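Local coordinates for protein UDP-glucose 4-epimerase (Campylobacter jejuni subsp. jejuni serotype O:2, PDB 7K3P) that interconverts UDP-glucose and UDP-galactose, and probably UDP-GlcNAc and UDP-GalNAc, by inverting the sugar at C4 with a bound NAD cofactor, at residues A[95-100]-A[107-112]; A[133-138]-A[171-176]; A[156-161]-A[165-170]. The protein carries 2 engineered substitutions. One frame throughout, in Å; residues are numbered along the deposited sequence.

Contact 1 of 3, residues A[95-100]-A[107-112]; sequences AASIEV and PLKYYM. With NAD (nicotinamide-adenine-dinucleotide), chain C.
The irregular loop that follows strand 90-93 runs, in 95-100, past the first turns of helix 107-127 with S97 and Y110 as the nearest pair, their CA atoms 6.2 Å apart. Y110 carries most of the contact. A chi1 of -80° keeps its CG anti to the carbonyl carbon and carries the ring off the helix, so that its far end reaches E99. S97 drops its CB over one face of that ring, off centre toward the rim, in a CH-pi contact with CB 3.7 Å from the Y110 ring centroid. The carbonyl oxygen of S97 comes to 3.3 Å from Y110 CE2. The phenol oxygen accepts a hydrogen bond from the backbone of E99, with E99 N 3.0 Å from Y110 OH and a bent N-H...O angle of 146°. The same hydroxyl is hydrogen-bonded to E102, whose carboxylate also pairs with the ammonium of K109. The extended K109 chain passes S97 on its way there, its CE 3.9 Å from S97 OG, while that OG is bonded to N113. E99 precedes helix 100-105 as its N-cap residue; its CB touches the Y110 hydroxyl, but its carboxylate turns off to the backbone amides of D199 and Y200. From the loop, I98 CG2 is 3.4 Å from NAD C2D, and A95 CA is 3.3 Å from NAD O4B. Two bonds at the hydroxyl and the S97 CB over one face probably limit the rotation of the Y110 ring. Y110 is thus a second-shell residue: it touches the loop whose A95, A96 and I98 line the NAD site of this Rossmann-type fold.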
loop_
_atom_site.group_PDB
_atom_site.type_symbol
_atom_site.label_atom_id
_atom_site.label_comp_id
_atom_site.label_asym_id
_atom_site.label_seq_id
_atom_site.Cartn_x
_atom_site.Cartn_y
_atom_site.Cartn_z
ATOM N N ALA A 95 0.070 13.275 -10.983
ATOM C CA ALA A 95 1.346 12.623 -11.306
ATOM C C ALA A 95 1.337 11.145 -10.917
ATOM O O ALA A 95 1.048 10.788 -9.771
ATOM C CB ALA A 95 2.518 13.348 -10.623
ATOM N N ALA A 96 1.658 10.289 -11.882
ATOM C CA ALA A 96 1.707 8.854 -11.657
ATOM C C ALA A 96 2.189 8.175 -12.929
ATOM O O ALA A 96 2.266 8.819 -13.975
ATOM C CB ALA A 96 0.309 8.335 -11.289
ATOM N N SER A 97 2.491 6.877 -12.828
ATOM C CA SER A 97 2.623 6.011 -13.998
ATOM C C SER A 97 1.270 5.327 -14.177
ATOM O O SER A 97 0.628 4.978 -13.182
ATOM C CB SER A 97 3.724 4.970 -13.774
ATOM O OG SER A 97 4.953 5.601 -13.499
ATOM N N ILE A 98 0.825 5.128 -15.420
ATOM C CA ILE A 98 -0.598 4.837 -15.642
ATOM C C ILE A 98 -0.942 3.619 -16.518
ATOM O O ILE A 98 -2.107 3.436 -16.862
ATOM C CB ILE A 98 -1.318 6.060 -16.257
ATOM C CG1 ILE A 98 -0.959 6.183 -17.748
ATOM C CG2 ILE A 98 -0.980 7.337 -15.460
ATOM C CD1 ILE A 98 -1.681 7.303 -18.501
ATOM N N GLU A 99 0.046 2.802 -16.874
ATOM C CA GLU A 99 -0.172 1.698 -17.821
ATOM C C GLU A 99 -0.217 0.331 -17.133
ATOM O O GLU A 99 0.820 -0.185 -16.679
ATOM C CB GLU A 99 0.922 1.689 -18.902
ATOM C CG GLU A 99 1.243 3.074 -19.464
ATOM C CD GLU A 99 1.343 3.108 -20.976
ATOM O OE1 GLU A 99 0.704 2.267 -21.644
ATOM O OE2 GLU A 99 2.062 3.985 -21.502
ATOM N N VAL A 100 -1.417 -0.244 -17.074
ATOM C CA VAL A 100 -1.629 -1.575 -16.509
ATOM C C VAL A 100 -0.610 -2.588 -17.039
ATOM O O VAL A 100 0.075 -3.254 -16.261
ATOM C CB VAL A 100 -3.070 -2.067 -16.769
ATOM C CG1 VAL A 100 -3.171 -3.597 -16.641
ATOM C CG2 VAL A 100 -4.055 -1.382 -15.817
ATOM N N PRO A 107 6.387 -4.034 -11.659
ATOM C CA PRO A 107 5.580 -3.563 -10.530
ATOM C C PRO A 107 6.299 -2.534 -9.667
ATOM O O PRO A 107 5.634 -1.615 -9.199
ATOM C CB PRO A 107 5.302 -4.845 -9.720
ATOM C CG PRO A 107 6.353 -5.860 -10.214
ATOM C CD PRO A 107 6.527 -5.502 -11.668
ATOM N N LEU A 108 7.607 -2.675 -9.443
ATOM C CA LEU A 108 8.280 -1.768 -8.513
ATOM C C LEU A 108 8.288 -0.309 -9.009
ATOM O O LEU A 108 8.255 0.633 -8.208
ATOM C CB LEU A 108 9.678 -2.285 -8.120
ATOM C CG LEU A 108 9.718 -3.238 -6.904
ATOM C CD1 LEU A 108 9.212 -2.516 -5.664
ATOM C CD2 LEU A 108 8.915 -4.528 -7.108
ATOM N N LYS A 109 8.290 -0.118 -10.322
ATOM C CA LYS A 109 8.184 1.233 -10.879
ATOM C C LYS A 109 6.852 1.879 -10.476
ATOM O O LYS A 109 6.778 3.083 -10.193
ATOM C CB LYS A 109 8.313 1.190 -12.409
ATOM C CG LYS A 109 7.909 2.476 -13.116
ATOM C CD LYS A 109 8.174 2.403 -14.633
ATOM C CE LYS A 109 7.834 3.725 -15.311
ATOM N NZ LYS A 109 8.121 3.738 -16.785
ATOM N N TYR A 110 5.800 1.070 -10.449
ATOM C CA TYR A 110 4.470 1.565 -10.100
ATOM C C TYR A 110 4.342 1.849 -8.602
ATOM O O TYR A 110 3.889 2.920 -8.206
ATOM C CB TYR A 110 3.377 0.640 -10.668
ATOM C CG TYR A 110 3.204 0.971 -12.128
ATOM C CD1 TYR A 110 4.208 0.676 -13.048
ATOM C CD2 TYR A 110 2.092 1.672 -12.572
ATOM C CE1 TYR A 110 4.085 1.040 -14.378
ATOM C CE2 TYR A 110 1.960 2.029 -13.892
ATOM C CZ TYR A 110 2.956 1.714 -14.791
ATOM O OH TYR A 110 2.818 2.091 -16.104
ATOM N N TYR A 111 4.792 0.922 -7.767
ATOM C CA TYR A 111 4.798 1.181 -6.339
ATOM C C TYR A 111 5.688 2.363 -5.931
ATOM O O TYR A 111 5.369 3.062 -4.968
ATOM C CB TYR A 111 5.169 -0.079 -5.555
ATOM C CG TYR A 111 4.090 -1.140 -5.618
ATOM C CD1 TYR A 111 2.824 -0.908 -5.063
ATOM C CD2 TYR A 111 4.328 -2.367 -6.230
ATOM C CE1 TYR A 111 1.822 -1.879 -5.117
ATOM C CE2 TYR A 111 3.326 -3.358 -6.294
ATOM C CZ TYR A 111 2.085 -3.102 -5.741
ATOM O OH TYR A 111 1.108 -4.063 -5.791
ATOM N N MET A 112 6.801 2.570 -6.640
ATOM C CA MET A 112 7.684 3.706 -6.361
ATOM C C MET A 112 7.073 5.019 -6.849
ATOM O O MET A 112 6.968 5.969 -6.088
ATOM C CB MET A 112 9.073 3.514 -6.993
ATOM C CG MET A 112 9.899 2.415 -6.330
ATOM S SD MET A 112 10.292 2.714 -4.589
ATOM C CE MET A 112 11.517 4.016 -4.734
HETATM P PA NAD C . -0.011 11.577 -17.940
HETATM O O1A NAD C . 1.186 10.671 -18.091
HETATM O O2A NAD C . -0.261 12.348 -19.204
HETATM O O5B NAD C . 0.222 12.634 -16.791
HETATM C C5B NAD C . 1.130 12.313 -15.777
HETATM C C4B NAD C . 1.992 13.483 -15.503
HETATM O O4B NAD C . 2.668 13.357 -14.286
HETATM C C3B NAD C . 3.064 13.665 -16.623
HETATM O O3B NAD C . 3.139 14.995 -17.262
HETATM C C2B NAD C . 4.358 13.141 -15.956
HETATM O O2B NAD C . 5.492 13.721 -16.442
HETATM C C1B NAD C . 4.068 13.506 -14.535
HETATM N N9A NAD C . 4.870 12.728 -13.578
HETATM C C8A NAD C . 4.946 11.384 -13.493
HETATM N N7A NAD C . 5.792 11.024 -12.515
HETATM C C5A NAD C . 6.286 12.125 -11.936
HETATM C C6A NAD C . 7.197 12.366 -10.894
HETATM N N6A NAD C . 7.795 11.257 -10.190
HETATM N N1A NAD C . 7.486 13.632 -10.532
HETATM C C2A NAD C . 6.944 14.690 -11.159
HETATM N N3A NAD C . 6.062 14.500 -12.196
HETATM C C4A NAD C . 5.718 13.242 -12.598
HETATM O O3 NAD C . -1.258 10.669 -17.556
HETATM P PN NAD C . -2.751 11.180 -17.569
HETATM O O1N NAD C . -2.797 12.692 -17.694
HETATM O O2N NAD C . -3.441 10.535 -18.732
HETATM O O5D NAD C . -3.425 10.723 -16.214
HETATM C C5D NAD C . -3.164 11.476 -15.053
HETATM C C4D NAD C . -3.741 10.808 -13.816
HETATM O O4D NAD C . -5.075 10.400 -14.029
HETATM C C3D NAD C . -2.920 9.634 -13.293
HETATM O O3D NAD C . -2.914 9.652 -11.922
HETATM C C2D NAD C . -3.657 8.429 -13.698
HETATM O O2D NAD C . -3.439 7.333 -12.890
HETATM C C1D NAD C . -5.116 8.959 -13.697
HETATM N N1N NAD C . -6.087 8.183 -14.598
HETATM C C2N NAD C . -5.882 8.317 -15.958
HETATM C C3N NAD C . -6.726 7.647 -16.838
HETATM C C7N NAD C . -6.512 7.784 -18.324
HETATM O O7N NAD C . -5.598 8.450 -18.784
HETATM N N7N NAD C . -7.400 7.106 -19.207
HETATM C C4N NAD C . -7.756 6.871 -16.343
HETATM C C5N NAD C . -7.951 6.745 -14.986
HETATM C C6N NAD C . -7.107 7.409 -14.085
#

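Contact 2 of 3, residues A[133-138]-A[171-176]; sequences FIFSST and EVLRDA. With NAD (nicotinamide-adenine-dinucleotide), chain C.
F133, on strand 132-136 of the central parallel sheet, directs its side chain toward helix 161-179 and meets L173. With CG anti to the backbone N (chi1 -165°), its ring presents a face to one leucine methyl: L173 CD2 lies 4.0 Å from the F133 ring centroid and 15° off the ring normal, a CH-pi contact displaced toward the rim. Past I134, F135 again faces the helix, and there the other leucine branch takes over, L173 CD1 sitting 3.6 Å from F135 CB and approaching the ring obliquely. The fork of L173 is thereby shared between two aromatic residues of one strand face, with I122 of helix 107-127 and I187 of strand 184-189 packed against the same leucine. The strand ends at S136, whose hydroxyl is bonded to H255; in the loop just after it the carbonyl oxygen of S137 comes to 3.2 Å from NAD C6N on the nicotinamide ring. On the helix's other flank D175 forms a salt bridge with R164 of the second subunit. No hydrogen bond joins the two segments: a buried, wholly apolar seam seats the helix on the sheet of the Rossmann-type domain, while polar groups gather past the strand's end, beside the nicotinamide.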
loop_
_atom_site.group_PDB
_atom_site.type_symbol
_atom_site.label_atom_id
_atom_site.label_comp_id
_atom_site.label_asym_id
_atom_site.label_seq_id
_atom_site.Cartn_x
_atom_site.Cartn_y
_atom_site.Cartn_z
ATOM N N PHE A 133 -6.902 17.745 -0.550
ATOM C CA PHE A 133 -6.117 16.887 -1.440
ATOM C C PHE A 133 -7.045 16.209 -2.456
ATOM O O PHE A 133 -7.869 15.382 -2.075
ATOM C CB PHE A 133 -5.395 15.828 -0.588
ATOM C CG PHE A 133 -4.283 15.106 -1.307
ATOM C CD1 PHE A 133 -4.548 14.281 -2.395
ATOM C CD2 PHE A 133 -2.968 15.233 -0.870
ATOM C CE1 PHE A 133 -3.511 13.603 -3.054
ATOM C CE2 PHE A 133 -1.929 14.572 -1.515
ATOM C CZ PHE A 133 -2.197 13.752 -2.609
ATOM N N ILE A 134 -6.938 16.566 -3.734
ATOM C CA ILE A 134 -7.745 15.885 -4.742
ATOM C C ILE A 134 -6.862 14.835 -5.427
ATOM O O ILE A 134 -5.813 15.170 -6.004
ATOM C CB ILE A 134 -8.429 16.875 -5.730
ATOM C CG1 ILE A 134 -9.473 17.735 -4.988
ATOM C CG2 ILE A 134 -9.139 16.116 -6.849
ATOM C CD1 ILE A 134 -8.941 19.032 -4.502
ATOM N N PHE A 135 -7.257 13.565 -5.317
ATOM C CA PHE A 135 -6.432 12.457 -5.828
ATOM C C PHE A 135 -7.075 11.785 -7.035
ATOM O O PHE A 135 -8.216 11.297 -6.955
ATOM C CB PHE A 135 -6.203 11.436 -4.717
ATOM C CG PHE A 135 -5.361 10.250 -5.130
ATOM C CD1 PHE A 135 -4.163 10.434 -5.814
ATOM C CD2 PHE A 135 -5.751 8.955 -4.789
ATOM C CE1 PHE A 135 -3.374 9.330 -6.189
ATOM C CE2 PHE A 135 -4.973 7.849 -5.146
ATOM C CZ PHE A 135 -3.776 8.041 -5.845
ATOM N N SER A 136 -6.355 11.775 -8.156
ATOM C CA SER A 136 -6.769 11.017 -9.322
ATOM C C SER A 136 -6.491 9.538 -9.072
ATOM O O SER A 136 -5.345 9.079 -9.239
ATOM C CB SER A 136 -5.990 11.453 -10.555
ATOM O OG SER A 136 -6.101 12.838 -10.759
ATOM N N SER A 137 -7.523 8.796 -8.664
ATOM C CA SER A 137 -7.392 7.348 -8.530
ATOM C C SER A 137 -7.879 6.739 -9.846
ATOM O O SER A 137 -7.723 7.350 -10.895
ATOM C CB SER A 137 -8.211 6.851 -7.351
ATOM O OG SER A 137 -7.992 5.473 -7.135
ATOM N N THR A 138 -8.488 5.558 -9.798
ATOM C CA THR A 138 -8.835 4.861 -11.039
ATOM C C THR A 138 -9.892 3.795 -10.804
ATOM O O THR A 138 -9.997 3.257 -9.709
ATOM C CB THR A 138 -7.597 4.151 -11.663
ATOM O OG1 THR A 138 -8.016 3.289 -12.740
ATOM C CG2 THR A 138 -6.875 3.289 -10.608
ATOM N N GLU A 171 -5.848 4.370 0.593
ATOM C CA GLU A 171 -5.920 3.925 1.979
ATOM C C GLU A 171 -5.076 4.804 2.893
ATOM O O GLU A 171 -5.435 5.030 4.066
ATOM C CB GLU A 171 -5.528 2.448 2.109
ATOM C CG GLU A 171 -6.482 1.526 1.327
ATOM C CD GLU A 171 -6.158 0.046 1.490
ATOM O OE1 GLU A 171 -5.084 -0.274 2.040
ATOM O OE2 GLU A 171 -6.991 -0.798 1.071
ATOM N N VAL A 172 -3.958 5.293 2.365
ATOM C CA VAL A 172 -3.136 6.247 3.113
ATOM C C VAL A 172 -3.920 7.552 3.307
ATOM O O VAL A 172 -3.931 8.122 4.400
ATOM C CB VAL A 172 -1.780 6.508 2.430
ATOM C CG1 VAL A 172 -0.956 7.569 3.210
ATOM C CG2 VAL A 172 -0.974 5.203 2.324
ATOM N N LEU A 173 -4.594 8.016 2.255
ATOM C CA LEU A 173 -5.410 9.220 2.384
ATOM C C LEU A 173 -6.486 9.061 3.456
ATOM O O LEU A 173 -6.703 9.973 4.261
ATOM C CB LEU A 173 -6.039 9.621 1.049
ATOM C CG LEU A 173 -5.124 10.246 0.013
ATOM C CD1 LEU A 173 -5.845 10.321 -1.332
ATOM C CD2 LEU A 173 -4.675 11.655 0.467
ATOM N N ARG A 174 -7.149 7.906 3.476
ATOM C CA ARG A 174 -8.173 7.619 4.489
ATOM C C ARG A 174 -7.616 7.654 5.907
ATOM O O ARG A 174 -8.226 8.255 6.797
ATOM C CB ARG A 174 -8.867 6.264 4.230
ATOM C CG ARG A 174 -10.034 6.330 3.235
ATOM C CD ARG A 174 -10.323 4.972 2.526
ATOM N NE ARG A 174 -10.749 5.309 1.175
ATOM C CZ ARG A 174 -10.540 4.615 0.069
ATOM N NH1 ARG A 174 -9.914 3.439 0.068
ATOM N NH2 ARG A 174 -10.999 5.121 -1.070
ATOM N N ASP A 175 -6.470 7.008 6.129
ATOM C CA ASP A 175 -5.849 7.029 7.458
ATOM C C ASP A 175 -5.361 8.430 7.845
ATOM O O ASP A 175 -5.435 8.814 9.010
ATOM C CB ASP A 175 -4.691 6.021 7.566
ATOM C CG ASP A 175 -5.174 4.609 7.804
ATOM O OD1 ASP A 175 -6.342 4.467 8.204
ATOM O OD2 ASP A 175 -4.395 3.642 7.600
ATOM N N ALA A 176 -4.864 9.180 6.865
ATOM C CA ALA A 176 -4.403 10.543 7.110
ATOM C C ALA A 176 -5.562 11.416 7.617
ATOM O O ALA A 176 -5.414 12.161 8.587
ATOM C CB ALA A 176 -3.807 11.134 5.859
HETATM P PA NAD C . -0.011 11.577 -17.940
HETATM O O1A NAD C . 1.186 10.671 -18.091
HETATM O O2A NAD C . -0.261 12.348 -19.204
HETATM O O5B NAD C . 0.222 12.634 -16.791
HETATM C C5B NAD C . 1.130 12.313 -15.777
HETATM C C4B NAD C . 1.992 13.483 -15.503
HETATM O O4B NAD C . 2.668 13.357 -14.286
HETATM C C3B NAD C . 3.064 13.665 -16.623
HETATM O O3B NAD C . 3.139 14.995 -17.262
HETATM C C2B NAD C . 4.358 13.141 -15.956
HETATM O O2B NAD C . 5.492 13.721 -16.442
HETATM C C1B NAD C . 4.068 13.506 -14.535
HETATM N N9A NAD C . 4.870 12.728 -13.578
HETATM C C8A NAD C . 4.946 11.384 -13.493
HETATM N N7A NAD C . 5.792 11.024 -12.515
HETATM C C5A NAD C . 6.286 12.125 -11.936
HETATM C C6A NAD C . 7.197 12.366 -10.894
HETATM N N6A NAD C . 7.795 11.257 -10.190
HETATM N N1A NAD C . 7.486 13.632 -10.532
HETATM C C2A NAD C . 6.944 14.690 -11.159
HETATM N N3A NAD C . 6.062 14.500 -12.196
HETATM C C4A NAD C . 5.718 13.242 -12.598
HETATM O O3 NAD C . -1.258 10.669 -17.556
HETATM P PN NAD C . -2.751 11.180 -17.569
HETATM O O1N NAD C . -2.797 12.692 -17.694
HETATM O O2N NAD C . -3.441 10.535 -18.732
HETATM O O5D NAD C . -3.425 10.723 -16.214
HETATM C C5D NAD C . -3.164 11.476 -15.053
HETATM C C4D NAD C . -3.741 10.808 -13.816
HETATM O O4D NAD C . -5.075 10.400 -14.029
HETATM C C3D NAD C . -2.920 9.634 -13.293
HETATM O O3D NAD C . -2.914 9.652 -11.922
HETATM C C2D NAD C . -3.657 8.429 -13.698
HETATM O O2D NAD C . -3.439 7.333 -12.890
HETATM C C1D NAD C . -5.116 8.959 -13.697
HETATM N N1N NAD C . -6.087 8.183 -14.598
HETATM C C2N NAD C . -5.882 8.317 -15.958
HETATM C C3N NAD C . -6.726 7.647 -16.838
HETATM C C7N NAD C . -6.512 7.784 -18.324
HETATM O O7N NAD C . -5.598 8.450 -18.784
HETATM N N7N NAD C . -7.400 7.106 -19.207
HETATM C C4N NAD C . -7.756 6.871 -16.343
HETATM C C5N NAD C . -7.951 6.745 -14.986
HETATM C C6N NAD C . -7.107 7.409 -14.085
#

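Contact 3 of 3, residues A[156-161]-A[165-170]; sequences LAPINP and SKLMSE. With NAD (nicotinamide-adenine-dinucleotide), chain C.
The Tyr-x-x-x-Lys pair of the short-chain dehydrogenase/reductase superfamily, Y162 and K166, belongs to the first turns of helix 161-179, against which the loop 156-161 folds back. K166, bent at chi2, carries its NZ away from the loop to the cofactor, giving a hydrogen bond from NZ to NAD O3D at 2.8 Å; Y162 also bonds NAD. The loop touches the helix chiefly through L167, whose CG is anti to the backbone N (chi1 176°). One of its methyls, CD1, meets L156 CD1 at 3.7 Å, while the other, CD2, rests on the P158 ring, 3.5 Å from P158 CD. At the helix start the main chain closes the first turn, S165 N donating to P161 O at 2.8 Å. N160, the N-cap residue, accepts the amide of G163 with its OD1. E170, only loosely approached by L156, has its carboxylate held by R174 and R189. On its other sides the helix packs on helix 107-127, through M168 on Y111 and T115, and on strand 132-136, through K166, S169 and E170 on F135, while N160 and P161 of the loop abut helix 100-105.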
loop_
_atom_site.group_PDB
_atom_site.type_symbol
_atom_site.label_atom_id
_atom_site.label_comp_id
_atom_site.label_asym_id
_atom_site.label_seq_id
_atom_site.Cartn_x
_atom_site.Cartn_y
_atom_site.Cartn_z
ATOM N N LEU A 156 -13.039 -3.120 -3.325
ATOM C CA LEU A 156 -11.795 -2.647 -3.897
ATOM C C LEU A 156 -10.856 -3.855 -4.008
ATOM O O LEU A 156 -10.193 -4.235 -3.045
ATOM C CB LEU A 156 -11.220 -1.526 -3.008
ATOM C CG LEU A 156 -12.245 -0.401 -2.765
ATOM C CD1 LEU A 156 -11.733 0.715 -1.827
ATOM C CD2 LEU A 156 -12.692 0.198 -4.093
ATOM N N ALA A 157 -10.817 -4.467 -5.188
ATOM C CA ALA A 157 -10.093 -5.720 -5.382
ATOM C C ALA A 157 -9.259 -5.685 -6.657
ATOM O O ALA A 157 -9.513 -6.447 -7.594
ATOM C CB ALA A 157 -11.076 -6.887 -5.432
ATOM N N PRO A 158 -8.257 -4.794 -6.702
ATOM C CA PRO A 158 -7.466 -4.645 -7.931
ATOM C C PRO A 158 -6.738 -5.937 -8.309
ATOM O O PRO A 158 -6.377 -6.731 -7.433
ATOM C CB PRO A 158 -6.452 -3.550 -7.574
ATOM C CG PRO A 158 -6.395 -3.542 -6.046
ATOM C CD PRO A 158 -7.757 -3.971 -5.584
ATOM N N ILE A 159 -6.495 -6.123 -9.603
ATOM C CA ILE A 159 -5.903 -7.357 -10.100
ATOM C C ILE A 159 -4.567 -7.112 -10.797
ATOM O O ILE A 159 -4.024 -8.010 -11.434
ATOM C CB ILE A 159 -6.850 -8.085 -11.080
ATOM C CG1 ILE A 159 -7.131 -7.204 -12.299
ATOM C CG2 ILE A 159 -8.147 -8.454 -10.380
ATOM C CD1 ILE A 159 -7.957 -7.901 -13.386
ATOM N N ASN A 160 -4.042 -5.896 -10.694
ATOM C CA ASN A 160 -2.707 -5.627 -11.211
ATOM C C ASN A 160 -1.992 -4.611 -10.331
ATOM O O ASN A 160 -2.624 -3.969 -9.495
ATOM C CB ASN A 160 -2.767 -5.158 -12.662
ATOM C CG ASN A 160 -3.707 -3.992 -12.848
ATOM O OD1 ASN A 160 -3.419 -2.873 -12.399
ATOM N ND2 ASN A 160 -4.845 -4.241 -13.508
ATOM N N PRO A 161 -0.665 -4.489 -10.490
ATOM C CA PRO A 161 0.078 -3.600 -9.591
ATOM C C PRO A 161 -0.317 -2.130 -9.767
ATOM O O PRO A 161 -0.267 -1.389 -8.780
ATOM C CB PRO A 161 1.542 -3.838 -9.989
ATOM C CG PRO A 161 1.537 -5.257 -10.623
ATOM C CD PRO A 161 0.223 -5.287 -11.362
ATOM N N SER A 165 -1.424 -0.097 -6.631
ATOM C CA SER A 165 -0.598 1.050 -6.246
ATOM C C SER A 165 -1.469 2.274 -5.968
ATOM O O SER A 165 -1.138 3.104 -5.122
ATOM C CB SER A 165 0.463 1.375 -7.316
ATOM O OG SER A 165 -0.087 2.003 -8.461
ATOM N N LYS A 166 -2.580 2.381 -6.689
ATOM C CA LYS A 166 -3.525 3.478 -6.498
ATOM C C LYS A 166 -4.391 3.269 -5.259
ATOM O O LYS A 166 -4.625 4.205 -4.493
ATOM C CB LYS A 166 -4.378 3.652 -7.758
ATOM C CG LYS A 166 -3.604 4.267 -8.929
ATOM C CD LYS A 166 -3.315 5.758 -8.661
ATOM C CE LYS A 166 -2.973 6.475 -9.943
ATOM N NZ LYS A 166 -2.782 7.939 -9.699
ATOM N N LEU A 167 -4.848 2.037 -5.048
ATOM C CA LEU A 167 -5.664 1.706 -3.876
ATOM C C LEU A 167 -4.884 1.928 -2.583
ATOM O O LEU A 167 -5.430 2.398 -1.581
ATOM C CB LEU A 167 -6.085 0.233 -3.937
ATOM C CG LEU A 167 -6.856 -0.260 -2.708
ATOM C CD1 LEU A 167 -8.080 0.626 -2.482
ATOM C CD2 LEU A 167 -7.263 -1.734 -2.882
ATOM N N MET A 168 -3.605 1.559 -2.594
ATOM C CA MET A 168 -2.764 1.817 -1.441
ATOM C C MET A 168 -2.724 3.310 -1.102
ATOM O O MET A 168 -2.814 3.682 0.071
ATOM C CB MET A 168 -1.356 1.284 -1.684
ATOM C CG MET A 168 -1.268 -0.251 -1.679
ATOM S SD MET A 168 0.441 -0.765 -1.966
ATOM C CE MET A 168 0.212 -2.545 -2.076
ATOM N N SER A 169 -2.593 4.165 -2.115
ATOM C CA SER A 169 -2.602 5.612 -1.849
ATOM C C SER A 169 -3.955 6.078 -1.311
ATOM O O SER A 169 -4.002 6.934 -0.424
ATOM C CB SER A 169 -2.178 6.440 -3.066
ATOM O OG SER A 169 -0.791 6.291 -3.307
ATOM N N GLU A 170 -5.048 5.507 -1.824
ATOM C CA GLU A 170 -6.380 5.811 -1.277
ATOM C C GLU A 170 -6.426 5.506 0.209
ATOM O O GLU A 170 -6.992 6.272 0.993
ATOM C CB GLU A 170 -7.481 4.986 -1.966
ATOM C CG GLU A 170 -7.832 5.420 -3.377
ATOM C CD GLU A 170 -9.191 4.852 -3.840
ATOM O OE1 GLU A 170 -10.025 4.535 -2.966
ATOM O OE2 GLU A 170 -9.422 4.741 -5.065
HETATM P PA NAD C . -0.011 11.577 -17.940
HETATM O O1A NAD C . 1.186 10.671 -18.091
HETATM O O2A NAD C . -0.261 12.348 -19.204
HETATM O O5B NAD C . 0.222 12.634 -16.791
HETATM C C5B NAD C . 1.130 12.313 -15.777
HETATM C C4B NAD C . 1.992 13.483 -15.503
HETATM O O4B NAD C . 2.668 13.357 -14.286
HETATM C C3B NAD C . 3.064 13.665 -16.623
HETATM O O3B NAD C . 3.139 14.995 -17.262
HETATM C C2B NAD C . 4.358 13.141 -15.956
HETATM O O2B NAD C . 5.492 13.721 -16.442
HETATM C C1B NAD C . 4.068 13.506 -14.535
HETATM N N9A NAD C . 4.870 12.728 -13.578
HETATM C C8A NAD C . 4.946 11.384 -13.493
HETATM N N7A NAD C . 5.792 11.024 -12.515
HETATM C C5A NAD C . 6.286 12.125 -11.936
HETATM C C6A NAD C . 7.197 12.366 -10.894
HETATM N N6A NAD C . 7.795 11.257 -10.190
HETATM N N1A NAD C . 7.486 13.632 -10.532
HETATM C C2A NAD C . 6.944 14.690 -11.159
HETATM N N3A NAD C . 6.062 14.500 -12.196
HETATM C C4A NAD C . 5.718 13.242 -12.598
HETATM O O3 NAD C . -1.258 10.669 -17.556
HETATM P PN NAD C . -2.751 11.180 -17.569
HETATM O O1N NAD C . -2.797 12.692 -17.694
HETATM O O2N NAD C . -3.441 10.535 -18.732
HETATM O O5D NAD C . -3.425 10.723 -16.214
HETATM C C5D NAD C . -3.164 11.476 -15.053
HETATM C C4D NAD C . -3.741 10.808 -13.816
HETATM O O4D NAD C . -5.075 10.400 -14.029
HETATM C C3D NAD C . -2.920 9.634 -13.293
HETATM O O3D NAD C . -2.914 9.652 -11.922
HETATM C C2D NAD C . -3.657 8.429 -13.698
HETATM O O2D NAD C . -3.439 7.333 -12.890
HETATM C C1D NAD C . -5.116 8.959 -13.697
HETATM N N1N NAD C . -6.087 8.183 -14.598
HETATM C C2N NAD C . -5.882 8.317 -15.958
HETATM C C3N NAD C . -6.726 7.647 -16.838
HETATM C C7N NAD C . -6.512 7.784 -18.324
HETATM O O7N NAD C . -5.598 8.450 -18.784
HETATM N N7N NAD C . -7.400 7.106 -19.207
HETATM C C4N NAD C . -7.756 6.871 -16.343
HETATM C C5N NAD C . -7.951 6.745 -14.986
HETATM C C6N NAD C . -7.107 7.409 -14.085
#

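All three contacts lie in the NAD-binding part of the fold. Contact 1 closes first along the chain; contact 2 follows, and contact 3 is nested inside the loop that contact 2 closes. The centre of contact 3 is about 11 Å from those of both others, whose own centres are about 16 Å apart. Contacts 2 and 3 share helix 161-179 and are joined by probable hydrogen bonds, S137 OG to E170 OE2 and K166 NZ to S136 O. Contacts 1 and 3 touch through A96 and K166. All three touch both NAD and the second subunit: helices 107-127 and 161-179 pack against that subunit, while K166 and the loop and strand end beside these helices reach the cofactor.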